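Local coordinates for bacterial transferase hexapeptide (Three repeats) family protein (Acinetobacter baumannii, PDB 4M9C) that probably transfers an acetyl group to a UDP-sugar amine in the biosynthesis of UDP-N,N'-diacetylbacillosamine, at residues I158-E161 with D162-I166. Sequence-based numbering, arbitrary orientation.
Sequences IHIE and DHAYI
Ile160 and Ala164 meet inside a tight corner of the chain: the branch methyl CG2 of Ile160 lies 3.6 Å from CB of Ala164, methyl against methyl. With CG2 anti to the backbone N and CG1 set beside that N (chi1 -62°), the isoleucine presents its two branches to different partners. CG2 goes to the alanine, while the extended CG1 arm carries CD1 to 4.3 Å from CG1 of Ile166, a looser touch. Ile183 and Phe148, from the neighbouring coils, pack on Ile160 and Ile166 as well. This is one corner of the left-handed beta-helix built from hexapeptide repeats, where strand 158-160 ends on one face of the prism and strand 165-166 begins the next, and Ile160, Ala164 and Ile166 turn their apolar side chains into the interior. A type II turn from Glu161 to Ala164 makes the bend, with His163 at its third position in a left-handed backbone conformation (phi 66°). A weak hydrogen bond from Ala164 N to Glu161 O, 3.4 Å long, closes the turn. The polar side chains leave on the outside: Asp162 OD2 accepts a hydrogen bond from Asp144 N, in the coil before, and Glu161 OE1 a weak one from Lys185 N. ND1 of His163 is hydrogen-bonded to Ser73 OG, at the start of helix 73-85, and its ring meets that of Tyr145 with the planes only about 15° apart.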
# COMPACT_ATOMS: atom_id res chain seq x y z
N ILE A 158 -18.18 -6.78 -4.73
CA ILE A 158 -17.82 -6.85 -6.14
C ILE A 158 -17.71 -8.31 -6.53
O ILE A 158 -17.18 -9.13 -5.77
CB ILE A 158 -16.50 -6.10 -6.40
CG1 ILE A 158 -16.70 -4.60 -6.14
CG2 ILE A 158 -15.98 -6.37 -7.82
CD1 ILE A 158 -15.41 -3.80 -6.05
N HIS A 159 -18.25 -8.66 -7.70
CA HIS A 159 -18.09 -10.01 -8.22
C HIS A 159 -17.23 -9.93 -9.47
O HIS A 159 -17.59 -9.29 -10.46
CB HIS A 159 -19.46 -10.65 -8.53
CG HIS A 159 -20.35 -10.79 -7.33
ND1 HIS A 159 -21.60 -11.37 -7.39
CD2 HIS A 159 -20.16 -10.44 -6.03
CE1 HIS A 159 -22.14 -11.37 -6.19
NE2 HIS A 159 -21.29 -10.81 -5.35
N ILE A 160 -16.06 -10.55 -9.41
CA ILE A 160 -15.13 -10.56 -10.53
C ILE A 160 -15.12 -11.97 -11.11
O ILE A 160 -14.72 -12.91 -10.44
CB ILE A 160 -13.71 -10.16 -10.08
CG1 ILE A 160 -13.74 -8.72 -9.53
CG2 ILE A 160 -12.73 -10.27 -11.22
CD1 ILE A 160 -12.42 -8.23 -9.00
N GLU A 161 -15.61 -12.11 -12.33
CA GLU A 161 -15.81 -13.44 -12.91
C GLU A 161 -14.53 -14.01 -13.53
O GLU A 161 -13.53 -13.31 -13.62
CB GLU A 161 -16.98 -13.40 -13.90
CG GLU A 161 -18.30 -13.08 -13.21
CD GLU A 161 -19.43 -12.80 -14.18
OE1 GLU A 161 -19.17 -12.75 -15.40
OE2 GLU A 161 -20.58 -12.63 -13.72
N ASP A 162 -14.58 -15.28 -13.95
CA ASP A 162 -13.41 -15.98 -14.48
C ASP A 162 -12.55 -15.16 -15.43
O ASP A 162 -13.06 -14.42 -16.26
CB ASP A 162 -13.83 -17.26 -15.20
CG ASP A 162 -14.42 -18.30 -14.25
OD1 ASP A 162 -14.75 -19.40 -14.74
OD2 ASP A 162 -14.53 -18.03 -13.03
N HIS A 163 -11.23 -15.32 -15.30
CA HIS A 163 -10.29 -14.80 -16.30
C HIS A 163 -10.20 -13.29 -16.43
O HIS A 163 -9.53 -12.78 -17.32
CB HIS A 163 -10.54 -15.46 -17.67
CG HIS A 163 -10.03 -16.86 -17.76
ND1 HIS A 163 -8.69 -17.15 -17.92
CD2 HIS A 163 -10.66 -18.05 -17.65
CE1 HIS A 163 -8.53 -18.47 -17.93
NE2 HIS A 163 -9.71 -19.04 -17.78
N ALA A 164 -10.86 -12.55 -15.54
CA ALA A 164 -10.73 -11.10 -15.55
C ALA A 164 -9.30 -10.68 -15.15
O ALA A 164 -8.64 -11.37 -14.38
CB ALA A 164 -11.75 -10.48 -14.65
N TYR A 165 -8.84 -9.55 -15.68
CA TYR A 165 -7.54 -8.99 -15.32
C TYR A 165 -7.77 -7.57 -14.80
O TYR A 165 -8.32 -6.75 -15.51
CB TYR A 165 -6.59 -8.96 -16.53
CG TYR A 165 -5.26 -8.26 -16.29
CD1 TYR A 165 -5.12 -6.89 -16.51
CD2 TYR A 165 -4.14 -8.96 -15.84
CE1 TYR A 165 -3.92 -6.25 -16.29
CE2 TYR A 165 -2.92 -8.32 -15.62
CZ TYR A 165 -2.82 -6.97 -15.85
OH TYR A 165 -1.62 -6.32 -15.64
N ILE A 166 -7.35 -7.31 -13.56
CA ILE A 166 -7.46 -5.96 -13.00
C ILE A 166 -6.10 -5.28 -13.05
O ILE A 166 -5.16 -5.72 -12.38
CB ILE A 166 -7.98 -5.99 -11.55
CG1 ILE A 166 -9.20 -6.91 -11.44
CG2 ILE A 166 -8.34 -4.57 -11.09
CD1 ILE A 166 -10.37 -6.52 -12.36